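Local atomic coordinates of Cas13d (uncultured Ruminococcus sp, PDB entry 6IV9), a protein that binds a CRISPR RNA and, with its two HEPN domains, governs maturation of that RNA and cleavage of target RNA. Residues Asp91-Thr95 with Leu107-Glu112; Asn102-Glu106 with Phe117-His121; Leu194-Leu198 with Leu248-Leu254; Tyr256-Glu260 with Thr506-Asp510. The protein carries 2 engineered substitutions. One frame throughout, in Å; residues are numbered along the deposited sequence.

Interaction 1: residues Asp91-Thr95 with Leu107-Glu112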
loop_
_atom_site.group_PDB
_atom_site.type_symbol
_atom_site.label_atom_id
_atom_site.label_comp_id
_atom_site.label_asym_id
_atom_site.label_seq_id
_atom_site.Cartn_x
_atom_site.Cartn_y
_atom_site.Cartn_z
ATOM N N ASP A 91 -45.267 -4.300 -6.938
ATOM C CA ASP A 91 -45.969 -5.108 -7.969
ATOM C C ASP A 91 -45.024 -5.870 -8.901
ATOM O O ASP A 91 -45.528 -6.512 -9.804
ATOM C CB ASP A 91 -46.998 -4.266 -8.713
ATOM C CG ASP A 91 -46.413 -3.120 -9.504
ATOM O OD1 ASP A 91 -45.217 -3.133 -9.765
ATOM O OD2 ASP A 91 -47.174 -2.228 -9.856
ATOM N N TYR A 92 -43.719 -5.658 -8.767
ATOM C CA TYR A 92 -42.671 -6.354 -9.559
ATOM C C TYR A 92 -42.640 -5.909 -11.017
ATOM O O TYR A 92 -41.983 -6.553 -11.797
ATOM C CB TYR A 92 -42.732 -7.865 -9.372
ATOM C CG TYR A 92 -42.803 -8.233 -7.922
ATOM C CD1 TYR A 92 -41.748 -7.961 -7.076
ATOM C CD2 TYR A 92 -43.948 -8.771 -7.383
ATOM C CE1 TYR A 92 -41.819 -8.247 -5.728
ATOM C CE2 TYR A 92 -44.035 -9.061 -6.038
ATOM C CZ TYR A 92 -42.969 -8.799 -5.208
ATOM O OH TYR A 92 -43.062 -9.096 -3.890
ATOM N N ASN A 93 -43.299 -4.807 -11.337
ATOM C CA ASN A 93 -43.275 -4.257 -12.709
ATOM C C ASN A 93 -41.850 -3.807 -13.025
ATOM O O ASN A 93 -41.200 -3.308 -12.134
ATOM C CB ASN A 93 -44.234 -3.079 -12.846
ATOM C CG ASN A 93 -45.634 -3.547 -13.153
ATOM O OD1 ASN A 93 -45.891 -4.741 -13.119
ATOM N ND2 ASN A 93 -46.531 -2.626 -13.465
ATOM N N LYS A 94 -41.415 -3.961 -14.266
ATOM C CA LYS A 94 -40.040 -3.554 -14.610
ATOM C C LYS A 94 -40.051 -2.584 -15.786
ATOM O O LYS A 94 -40.934 -2.667 -16.613
ATOM C CB LYS A 94 -39.151 -4.769 -14.863
ATOM C CG LYS A 94 -39.552 -5.686 -16.003
ATOM C CD LYS A 94 -38.791 -6.990 -15.962
ATOM C CE LYS A 94 -39.565 -8.213 -16.405
ATOM N NZ LYS A 94 -39.132 -8.680 -17.741
ATOM N N THR A 95 -39.101 -1.665 -15.782
ATOM C CA THR A 95 -38.924 -0.676 -16.854
ATOM C C THR A 95 -37.471 -0.749 -17.296
ATOM O O THR A 95 -36.626 -0.649 -16.442
ATOM C CB THR A 95 -39.222 0.727 -16.329
ATOM O OG1 THR A 95 -40.553 0.713 -15.832
ATOM C CG2 THR A 95 -39.050 1.804 -17.371
ATOM N N LEU A 107 -33.689 -9.145 -18.310
ATOM C CA LEU A 107 -34.371 -9.497 -17.058
ATOM C C LEU A 107 -35.524 -10.446 -17.359
ATOM O O LEU A 107 -36.305 -10.172 -18.243
ATOM C CB LEU A 107 -34.869 -8.225 -16.376
ATOM C CG LEU A 107 -35.180 -8.344 -14.891
ATOM C CD1 LEU A 107 -33.972 -8.823 -14.130
ATOM C CD2 LEU A 107 -35.664 -7.024 -14.327
ATOM N N GLY A 108 -35.581 -11.532 -16.620
ATOM C CA GLY A 108 -36.669 -12.499 -16.751
ATOM C C GLY A 108 -37.703 -12.243 -15.679
ATOM O O GLY A 108 -38.036 -11.099 -15.442
ATOM N N ASP A 109 -38.176 -13.291 -15.040
ATOM C CA ASP A 109 -39.223 -13.113 -14.016
ATOM C C ASP A 109 -38.643 -12.493 -12.748
ATOM O O ASP A 109 -37.557 -12.858 -12.368
ATOM C CB ASP A 109 -39.917 -14.440 -13.744
ATOM C CG ASP A 109 -40.965 -14.343 -12.667
ATOM O OD1 ASP A 109 -41.905 -13.578 -12.843
ATOM O OD2 ASP A 109 -40.809 -15.026 -11.666
ATOM N N VAL A 110 -39.377 -11.556 -12.163
ATOM C CA VAL A 110 -39.009 -10.945 -10.860
ATOM C C VAL A 110 -40.168 -11.227 -9.916
ATOM O O VAL A 110 -41.273 -10.950 -10.284
ATOM C CB VAL A 110 -38.767 -9.428 -10.955
ATOM C CG1 VAL A 110 -38.577 -8.816 -9.584
ATOM C CG2 VAL A 110 -37.598 -9.091 -11.845
ATOM N N ASN A 111 -39.881 -11.765 -8.747
ATOM C CA ASN A 111 -40.929 -12.025 -7.738
ATOM C C ASN A 111 -40.394 -11.649 -6.357
ATOM O O ASN A 111 -39.283 -11.168 -6.258
ATOM C CB ASN A 111 -41.514 -13.429 -7.817
ATOM C CG ASN A 111 -40.469 -14.485 -7.595
ATOM O OD1 ASN A 111 -39.861 -14.534 -6.552
ATOM N ND2 ASN A 111 -40.259 -15.319 -8.585
ATOM N N GLU A 112 -41.168 -11.934 -5.327
ATOM C CA GLU A 112 -40.799 -11.534 -3.957
ATOM C C GLU A 112 -39.467 -12.160 -3.551
ATOM O O GLU A 112 -38.739 -11.525 -2.828
ATOM C CB GLU A 112 -41.876 -11.990 -2.983
ATOM C CG GLU A 112 -41.465 -11.805 -1.547
ATOM C CD GLU A 112 -42.532 -12.116 -0.524
ATOM O OE1 GLU A 112 -43.388 -12.956 -0.819
ATOM O OE2 GLU A 112 -42.496 -11.512 0.557
#

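Interaction 2: residues Asn102-Glu106 with Phe117-His121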
loop_
_atom_site.group_PDB
_atom_site.type_symbol
_atom_site.label_atom_id
_atom_site.label_comp_id
_atom_site.label_asym_id
_atom_site.label_seq_id
_atom_site.Cartn_x
_atom_site.Cartn_y
_atom_site.Cartn_z
ATOM N N ASN A 102 -26.690 -0.557 -25.581
ATOM C CA ASN A 102 -25.964 -0.593 -24.283
ATOM C C ASN A 102 -26.300 -1.804 -23.399
ATOM O O ASN A 102 -25.461 -2.165 -22.602
ATOM C CB ASN A 102 -26.102 0.715 -23.509
ATOM C CG ASN A 102 -25.678 1.908 -24.333
ATOM O OD1 ASN A 102 -26.163 3.012 -24.120
ATOM N ND2 ASN A 102 -24.775 1.690 -25.273
ATOM N N SER A 103 -27.484 -2.387 -23.536
ATOM C CA SER A 103 -27.922 -3.451 -22.597
ATOM C C SER A 103 -27.017 -4.684 -22.619
ATOM O O SER A 103 -26.696 -5.154 -23.684
ATOM C CB SER A 103 -29.357 -3.805 -22.802
ATOM O OG SER A 103 -29.795 -4.661 -21.779
ATOM N N ASN A 104 -26.682 -5.187 -21.432
ATOM C CA ASN A 104 -25.803 -6.368 -21.269
ATOM C C ASN A 104 -26.556 -7.559 -20.682
ATOM O O ASN A 104 -26.042 -8.654 -20.749
ATOM C CB ASN A 104 -24.630 -6.027 -20.362
ATOM C CG ASN A 104 -23.792 -4.945 -20.987
ATOM O OD1 ASN A 104 -23.451 -5.047 -22.148
ATOM N ND2 ASN A 104 -23.503 -3.899 -20.245
ATOM N N ILE A 105 -27.718 -7.322 -20.101
ATOM C CA ILE A 105 -28.461 -8.429 -19.463
ATOM C C ILE A 105 -29.940 -8.304 -19.793
ATOM O O ILE A 105 -30.399 -7.206 -20.012
ATOM C CB ILE A 105 -28.219 -8.426 -17.953
ATOM C CG1 ILE A 105 -28.583 -7.081 -17.335
ATOM C CG2 ILE A 105 -26.792 -8.826 -17.644
ATOM C CD1 ILE A 105 -28.463 -7.046 -15.845
ATOM N N GLU A 106 -30.622 -9.442 -19.810
ATOM C CA GLU A 106 -32.072 -9.514 -20.084
ATOM C C GLU A 106 -32.741 -9.934 -18.784
ATOM O O GLU A 106 -32.338 -10.922 -18.226
ATOM C CB GLU A 106 -32.333 -10.535 -21.185
ATOM C CG GLU A 106 -33.792 -10.813 -21.416
ATOM C CD GLU A 106 -34.244 -10.648 -22.851
ATOM O OE1 GLU A 106 -33.454 -10.937 -23.756
ATOM O OE2 GLU A 106 -35.391 -10.242 -23.056
ATOM N N PHE A 117 -32.374 -13.766 -14.655
ATOM C CA PHE A 117 -31.850 -12.941 -15.756
ATOM C C PHE A 117 -30.857 -13.770 -16.555
ATOM O O PHE A 117 -30.493 -14.832 -16.157
ATOM C CB PHE A 117 -31.222 -11.652 -15.232
ATOM C CG PHE A 117 -29.847 -11.834 -14.652
ATOM C CD1 PHE A 117 -29.682 -12.384 -13.399
ATOM C CD2 PHE A 117 -28.726 -11.481 -15.368
ATOM C CE1 PHE A 117 -28.421 -12.559 -12.868
ATOM C CE2 PHE A 117 -27.465 -11.650 -14.830
ATOM C CZ PHE A 117 -27.320 -12.195 -13.586
ATOM N N SER A 118 -30.470 -13.242 -17.692
ATOM C CA SER A 118 -29.472 -13.923 -18.530
ATOM C C SER A 118 -28.631 -12.866 -19.238
ATOM O O SER A 118 -29.043 -11.728 -19.303
ATOM C CB SER A 118 -30.127 -14.891 -19.479
ATOM O OG SER A 118 -30.938 -14.216 -20.400
ATOM N N SER A 119 -27.453 -13.263 -19.673
ATOM C CA SER A 119 -26.551 -12.369 -20.422
ATOM C C SER A 119 -27.078 -12.184 -21.842
ATOM O O SER A 119 -27.607 -13.119 -22.384
ATOM C CB SER A 119 -25.168 -12.934 -20.443
ATOM O OG SER A 119 -24.367 -12.235 -21.350
ATOM N N LYS A 120 -26.898 -11.002 -22.406
ATOM C CA LYS A 120 -27.276 -10.757 -23.813
ATOM C C LYS A 120 -26.057 -11.023 -24.702
ATOM O O LYS A 120 -26.181 -10.861 -25.900
ATOM C CB LYS A 120 -27.754 -9.313 -23.966
ATOM C CG LYS A 120 -29.178 -9.070 -23.509
ATOM C CD LYS A 120 -29.690 -7.693 -23.768
ATOM C CE LYS A 120 -31.113 -7.528 -23.287
ATOM N NZ LYS A 120 -31.496 -6.111 -23.090
ATOM N N HIS A 121 -24.921 -11.372 -24.105
ATOM C CA HIS A 121 -23.659 -11.539 -24.866
ATOM C C HIS A 121 -23.081 -12.950 -24.810
ATOM O O HIS A 121 -21.925 -13.082 -25.117
ATOM C CB HIS A 121 -22.656 -10.440 -24.523
ATOM C CG HIS A 121 -23.225 -9.076 -24.655
ATOM N ND1 HIS A 121 -23.648 -8.576 -25.847
ATOM C CD2 HIS A 121 -23.447 -8.114 -23.750
ATOM C CE1 HIS A 121 -24.110 -7.367 -25.672
ATOM N NE2 HIS A 121 -23.991 -7.064 -24.404
HETATM O O HOH W 1 -24.135 -3.979 -25.067
HETATM O O HOH W 2 -23.700 -9.971 -20.036
HETATM O O HOH W 3 -33.474 -13.844 -19.092
#

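Interaction 3: residues Leu194-Leu198 with Leu248-Leu254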
loop_
_atom_site.group_PDB
_atom_site.type_symbol
_atom_site.label_atom_id
_atom_site.label_comp_id
_atom_site.label_asym_id
_atom_site.label_seq_id
_atom_site.Cartn_x
_atom_site.Cartn_y
_atom_site.Cartn_z
ATOM N N LEU A 194 9.759 8.187 10.959
ATOM C CA LEU A 194 10.404 9.483 11.281
ATOM C C LEU A 194 10.975 9.451 12.699
ATOM O O LEU A 194 12.083 9.888 12.866
ATOM C CB LEU A 194 9.383 10.598 11.070
ATOM C CG LEU A 194 9.066 10.842 9.603
ATOM C CD1 LEU A 194 7.852 11.721 9.443
ATOM C CD2 LEU A 194 10.264 11.438 8.902
ATOM N N ASN A 195 10.233 8.923 13.662
ATOM C CA ASN A 195 10.741 8.794 15.047
ATOM C C ASN A 195 11.935 7.838 15.088
ATOM O O ASN A 195 12.891 8.115 15.785
ATOM C CB ASN A 195 9.662 8.332 16.017
ATOM C CG ASN A 195 8.816 9.495 16.471
ATOM O OD1 ASN A 195 9.246 10.269 17.296
ATOM N ND2 ASN A 195 7.653 9.661 15.884
ATOM N N ASN A 196 11.842 6.740 14.357
ATOM C CA ASN A 196 12.890 5.696 14.324
ATOM C C ASN A 196 14.189 6.268 13.761
ATOM O O ASN A 196 15.244 5.939 14.247
ATOM C CB ASN A 196 12.469 4.512 13.470
ATOM C CG ASN A 196 13.496 3.412 13.537
ATOM O OD1 ASN A 196 13.896 3.016 14.604
ATOM N ND2 ASN A 196 13.938 2.947 12.396
ATOM N N MET A 197 14.052 7.178 12.807
ATOM C CA MET A 197 15.134 7.827 12.030
ATOM C C MET A 197 16.060 8.584 12.982
ATOM O O MET A 197 17.226 8.738 12.666
ATOM C CB MET A 197 14.483 8.829 11.080
ATOM C CG MET A 197 15.306 9.247 9.927
ATOM S SD MET A 197 14.434 8.958 8.383
ATOM C CE MET A 197 14.682 7.195 8.239
ATOM N N LEU A 198 15.525 9.025 14.110
ATOM C CA LEU A 198 16.279 9.796 15.119
ATOM C C LEU A 198 17.407 8.957 15.716
ATOM O O LEU A 198 18.467 9.511 15.985
ATOM C CB LEU A 198 15.308 10.241 16.209
ATOM C CG LEU A 198 14.290 11.290 15.786
ATOM C CD1 LEU A 198 13.480 11.734 16.974
ATOM C CD2 LEU A 198 14.976 12.480 15.167
ATOM N N LEU A 248 16.452 15.510 13.859
ATOM C CA LEU A 248 16.235 14.753 12.606
ATOM C C LEU A 248 17.108 15.318 11.484
ATOM O O LEU A 248 17.651 14.560 10.738
ATOM C CB LEU A 248 14.755 14.835 12.236
ATOM C CG LEU A 248 14.347 14.022 11.017
ATOM C CD1 LEU A 248 14.721 12.568 11.186
ATOM C CD2 LEU A 248 12.864 14.144 10.774
ATOM N N LEU A 249 17.226 16.632 11.392
ATOM C CA LEU A 249 18.067 17.238 10.331
ATOM C C LEU A 249 19.534 16.827 10.521
ATOM O O LEU A 249 20.199 16.612 9.537
ATOM C CB LEU A 249 17.911 18.759 10.360
ATOM C CG LEU A 249 16.531 19.286 9.985
ATOM C CD1 LEU A 249 16.392 20.750 10.318
ATOM C CD2 LEU A 249 16.213 19.032 8.532
ATOM N N LYS A 250 19.986 16.765 11.767
ATOM C CA LYS A 250 21.389 16.422 12.113
ATOM C C LYS A 250 21.729 14.978 11.714
ATOM O O LYS A 250 22.878 14.706 11.442
ATOM C CB LYS A 250 21.684 16.825 13.558
ATOM C CG LYS A 250 21.604 18.323 13.806
ATOM C CD LYS A 250 22.067 18.807 15.164
ATOM C CE LYS A 250 21.139 18.434 16.290
ATOM N NZ LYS A 250 21.181 19.385 17.422
ATOM N N THR A 251 20.750 14.082 11.706
ATOM C CA THR A 251 21.045 12.668 11.374
ATOM C C THR A 251 21.514 12.509 9.934
ATOM O O THR A 251 22.208 11.553 9.700
ATOM C CB THR A 251 19.873 11.727 11.655
ATOM O OG1 THR A 251 18.868 11.932 10.672
ATOM C CG2 THR A 251 19.310 11.871 13.046
ATOM N N LYS A 252 20.943 13.299 9.028
ATOM C CA LYS A 252 21.177 13.256 7.564
ATOM C C LYS A 252 20.378 12.101 6.935
ATOM O O LYS A 252 20.460 11.919 5.725
ATOM C CB LYS A 252 22.663 13.187 7.217
ATOM C CG LYS A 252 23.538 14.271 7.816
ATOM C CD LYS A 252 23.018 15.648 7.559
ATOM C CE LYS A 252 23.897 16.750 8.107
ATOM N NZ LYS A 252 23.137 18.004 8.295
ATOM N N ARG A 253 19.576 11.419 7.748
ATOM C CA ARG A 253 18.758 10.235 7.365
ATOM C C ARG A 253 17.601 10.602 6.424
ATOM O O ARG A 253 17.091 9.721 5.740
ATOM C CB ARG A 253 18.303 9.489 8.612
ATOM C CG ARG A 253 19.422 8.724 9.292
ATOM C CD ARG A 253 18.998 7.316 9.641
ATOM N NE ARG A 253 20.052 6.518 10.221
ATOM C CZ ARG A 253 20.564 6.747 11.402
ATOM N NH1 ARG A 253 20.037 7.669 12.177
ATOM N NH2 ARG A 253 21.597 6.049 11.813
ATOM N N LEU A 254 17.266 11.892 6.313
ATOM C CA LEU A 254 16.165 12.352 5.422
ATOM C C LEU A 254 16.517 12.071 3.961
ATOM O O LEU A 254 15.630 11.952 3.147
ATOM C CB LEU A 254 15.844 13.826 5.660
ATOM C CG LEU A 254 14.919 14.088 6.841
ATOM C CD1 LEU A 254 14.740 15.573 7.076
ATOM C CD2 LEU A 254 13.573 13.413 6.650
#

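Interaction 4: residues Tyr256-Glu260 with Thr506-Asp510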
loop_
_atom_site.group_PDB
_atom_site.type_symbol
_atom_site.label_atom_id
_atom_site.label_comp_id
_atom_site.label_asym_id
_atom_site.label_seq_id
_atom_site.Cartn_x
_atom_site.Cartn_y
_atom_site.Cartn_z
ATOM N N TYR A 256 17.412 9.392 2.772
ATOM C CA TYR A 256 16.892 8.045 2.439
ATOM C C TYR A 256 15.596 8.204 1.642
ATOM O O TYR A 256 15.349 7.403 0.752
ATOM C CB TYR A 256 16.691 7.236 3.716
ATOM C CG TYR A 256 17.948 6.602 4.248
ATOM C CD1 TYR A 256 18.830 5.953 3.409
ATOM C CD2 TYR A 256 18.257 6.652 5.587
ATOM C CE1 TYR A 256 19.974 5.345 3.890
ATOM C CE2 TYR A 256 19.404 6.070 6.085
ATOM C CZ TYR A 256 20.265 5.411 5.236
ATOM O OH TYR A 256 21.379 4.826 5.726
ATOM N N PHE A 257 14.832 9.238 1.975
ATOM C CA PHE A 257 13.503 9.528 1.389
ATOM C C PHE A 257 13.624 10.409 0.155
ATOM O O PHE A 257 12.616 10.774 -0.389
ATOM C CB PHE A 257 12.681 10.335 2.379
ATOM C CG PHE A 257 12.285 9.610 3.630
ATOM C CD1 PHE A 257 11.911 8.284 3.597
ATOM C CD2 PHE A 257 12.237 10.272 4.832
ATOM C CE1 PHE A 257 11.512 7.640 4.751
ATOM C CE2 PHE A 257 11.845 9.627 5.986
ATOM C CZ PHE A 257 11.482 8.308 5.944
ATOM N N GLY A 258 14.832 10.733 -0.264
ATOM C CA GLY A 258 14.961 11.656 -1.397
ATOM C C GLY A 258 14.899 13.099 -0.934
ATOM O O GLY A 258 14.757 13.941 -1.780
ATOM N N LEU A 259 14.899 13.332 0.378
ATOM C CA LEU A 259 14.931 14.698 0.963
ATOM C C LEU A 259 16.367 15.068 1.344
ATOM O O LEU A 259 16.676 15.123 2.507
ATOM C CB LEU A 259 14.013 14.767 2.172
ATOM C CG LEU A 259 12.544 14.603 1.835
ATOM C CD1 LEU A 259 11.717 14.620 3.095
ATOM C CD2 LEU A 259 12.114 15.697 0.886
ATOM N N GLU A 260 17.165 15.339 0.341
ATOM C CA GLU A 260 18.579 15.729 0.471
ATOM C C GLU A 260 18.694 17.191 0.900
ATOM O O GLU A 260 18.112 18.020 0.257
ATOM C CB GLU A 260 19.125 15.635 -0.946
ATOM C CG GLU A 260 20.569 16.033 -1.088
ATOM C CD GLU A 260 21.303 14.978 -1.881
ATOM O OE1 GLU A 260 21.647 15.247 -3.031
ATOM O OE2 GLU A 260 21.457 13.878 -1.348
ATOM N N THR A 506 4.227 10.027 -0.742
ATOM C CA THR A 506 5.001 8.944 -1.408
ATOM C C THR A 506 6.504 9.056 -1.159
ATOM O O THR A 506 7.185 8.076 -1.304
ATOM C CB THR A 506 4.645 8.764 -2.882
ATOM O OG1 THR A 506 5.221 9.837 -3.605
ATOM C CG2 THR A 506 3.158 8.647 -3.113
ATOM N N TYR A 507 6.980 10.216 -0.742
ATOM C CA TYR A 507 8.418 10.396 -0.433
ATOM C C TYR A 507 8.830 9.446 0.698
ATOM O O TYR A 507 9.944 9.023 0.736
ATOM C CB TYR A 507 8.679 11.819 0.047
ATOM C CG TYR A 507 9.109 12.747 -1.051
ATOM C CD1 TYR A 507 8.207 13.231 -1.970
ATOM C CD2 TYR A 507 10.428 13.109 -1.189
ATOM C CE1 TYR A 507 8.604 14.072 -2.990
ATOM C CE2 TYR A 507 10.846 13.943 -2.203
ATOM C CZ TYR A 507 9.929 14.434 -3.103
ATOM O OH TYR A 507 10.374 15.260 -4.082
ATOM N N PHE A 508 7.907 9.183 1.607
ATOM C CA PHE A 508 8.183 8.366 2.807
ATOM C C PHE A 508 7.906 6.884 2.555
ATOM O O PHE A 508 8.134 6.116 3.454
ATOM C CB PHE A 508 7.319 8.882 3.949
ATOM C CG PHE A 508 7.515 10.343 4.246
ATOM C CD1 PHE A 508 8.719 10.803 4.743
ATOM C CD2 PHE A 508 6.510 11.256 4.014
ATOM C CE1 PHE A 508 8.912 12.149 5.006
ATOM C CE2 PHE A 508 6.704 12.597 4.279
ATOM C CZ PHE A 508 7.896 13.041 4.783
ATOM N N LEU A 509 7.516 6.518 1.343
ATOM C CA LEU A 509 7.063 5.133 1.083
ATOM C C LEU A 509 7.912 4.394 0.051
ATOM O O LEU A 509 8.453 4.999 -0.832
ATOM C CB LEU A 509 5.616 5.182 0.584
ATOM C CG LEU A 509 4.606 5.854 1.503
ATOM C CD1 LEU A 509 3.228 5.823 0.896
ATOM C CD2 LEU A 509 4.598 5.213 2.869
ATOM N N ASP A 510 7.946 3.082 0.216
ATOM C CA ASP A 510 8.586 2.106 -0.694
ATOM C C ASP A 510 7.645 1.903 -1.894
ATOM O O ASP A 510 6.470 2.183 -1.760
ATOM C CB ASP A 510 8.821 0.834 0.123
ATOM C CG ASP A 510 9.469 -0.320 -0.600
ATOM O OD1 ASP A 510 10.688 -0.326 -0.707
ATOM O OD2 ASP A 510 8.731 -1.159 -1.089
#

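Interaction 1: residues Asp91-Thr95 with Leu107-Glu112
Tyr92 and Val110 mark the nearest approach of the two backbones, their CA atoms 6.0 Å apart. The contact is made by the side chains of Tyr92 and Lys94, laid against the main chain of 107-112. The Tyr92 ring lies with one face over the Asn111 peptide: Asn111 CA sits 4.2 Å from the ring centroid and only 10° off the normal, a CH-pi contact. Beyond it the phenol oxygen reaches Glu112, with OH 3.3 Å from CB, while at the other end of the ring Tyr92 CD1 touches Val110 CG1. Tyr92 adopts positive phi (71°) within an Asx turn, in which Asp91 OD1 accepts from Asn93 N at 3.0 Å. This turn leads from strand 81-88 into strand 94-96, an outermost strand of a four-stranded antiparallel sheet, whereas residues 107-110 belong to an outermost strand of a separate three-stranded sheet, so the contact joins two small sheets. Lys94 makes the second link. Its CG lies between the backbone N and the carbonyl carbon (chi1 61°), and the chain runs past Leu107 in the opposite direction, CD touching Leu107 CD2 at 3.5 Å. Bends at chi3 and chi4 then bring NZ to Leu107 O, a hydrogen bond of 3.2 Å that arrives well above the carbonyl plane. Val87 of strand 81-88 touches both Leu107 and Val110.

Interaction 2: residues Asn102-Glu106 with Phe117-His121
Lys120 NZ donates to Ser103 OG at 2.6 Å, a short bond to an oxygen also hydrogen-bonded to Glu84. From CG outward the lysine is fully extended, which carries its ammonium over Ile105 to the serine and sets CE 3.4 Å from Ile105 O. Cut back to alanine, this position would probably leave Ser103 OG without its lysine donor and uncover the main chain around Ile105. At its own backbone, Lys120 N bonds to Asn104 O with a nearly straight 169° angle. Next along, Glu106 and Ser118 form the hydrogen-bonded pair, Glu106 N to Ser118 O at 2.8 Å and Ser118 N back to Glu106 O, followed by the non-hydrogen-bonded pair of Ile105 with Ser119. These residues are the open end of an antiparallel beta hairpin, strands 105-110 and 114-119. Ser119 OG finishes it with an ST turn, accepting from His121 N. Beyond it the imidazole lies near Asn104: His121 NE2 makes weak bonds to Asn104 OD1, which meets the ring edge at 3.1 Å, and to Ser103 O, while Asn104 ND2 is held by Ser74. On the apolar side, Ile105 CG2 lies 4.0 Å from Phe117 CD2, and Phe117 touches Val55 and Ala58 of helix 54-58.

Interaction 3: residues Leu194-Leu198 with Leu248-Leu254
Met197 and Arg253 run past each other in opposite directions, so that the thioether chain lies alongside the base of the arginine, Met197 CG closing to 3.3 Å from Arg253 CB. The same CG is met from another direction by Leu248, whose CD1 sits 3.6 Å away. With CG anti to the backbone N (chi1 -176°), Leu248 sends CD1 to Met197 and CD2 to Leu194 CD2. Its backbone is covered in turn by Leu198 CD2, 3.6 Å from Leu248 N. These contacts pack the C-terminal parts of helices 168-197 and 232-251 together, the second helix breaking at Lys252, which has positive phi. Thr251 OG1 shapes that exit: it donates to Leu248 O and accepts from Arg253 N at 3.1 Å, an ST turn that brings Arg253 round to face the first helix. There Met197 O lies at the guanidinium edge, somewhat tilted from its plane, with NH1 donating at 3.0 Å through a bent 136° angle, while NH2 forms a salt bridge to Asp586. A leucine in its place would probably leave Met197 O without this donor and Asp586 without its charged mate. Leu194 CD2 also touches Leu254 CD2, at the longer distance of 4.5 Å.

Interaction 4: residues Tyr256-Glu260 with Thr506-Asp510
Phe257 enters the contact with CG anti to the carbonyl carbon (chi1 -67°), which carries its ring to Phe508, whose edge is directed at the Phe257 face. The planes stand at 83° with centroids 5.0 Å apart, a T-shaped pair in which Phe508 CD1 comes to 3.6 Å from Phe257 CD2. Phe508 CA adds an off-centre CH-pi contact to the same ring. Phe257 CB rests 3.5 Å from Tyr507 O, and its carbonyl oxygen is 3.3 Å from Tyr507 CD2. Gly258, at positive phi (85°), lets the chain turn close beside the tyrosine: its O meets the ring edge in plane, 3.9 Å from Tyr507 CE2. Leu259 then divides its methyls, CD2 touching Tyr507 CD2 at 3.7 Å and CD1 reaching Phe508 CE1 more loosely. Around this core, Met280 of helix 267-291 touches Leu259, Tyr507 and Phe508, and the Tyr507 ring has a cation-pi partner in Lys574. Two loops are thus joined, one following helix 232-251 and the other preceding helix 511-535. Phe257 O and Tyr507 O, both acceptors, approach to 3.4 Å without bonding; with the ring and methyl contacts above, the two loops therefore appear to hold by aromatic and apolar fit.

How the interactions relate
From the N terminus, interaction 1 closes a short loop of 11 residues, and interaction 2 opens before it ends: their segments alternate, so the two cross. Both use strand 105-110; interaction 1 joins the four-stranded sheet to the three-stranded one, interaction 2 closes the hairpin, and they touch where Leu107 CD1 packs on Phe117 CB. Interaction 3 follows in series, closing the excursion between helices 168-197 and 232-251. Interaction 4 starts just after it and spans 245 residues to reach 506-510. These two also touch: Leu254 O and Leu259 N probably hydrogen-bond, while Phe257 packs against Leu194 and Met197, so the two form one continuous patch where two loops meet helix 168-197. It lies across the chain's centre from the sheets.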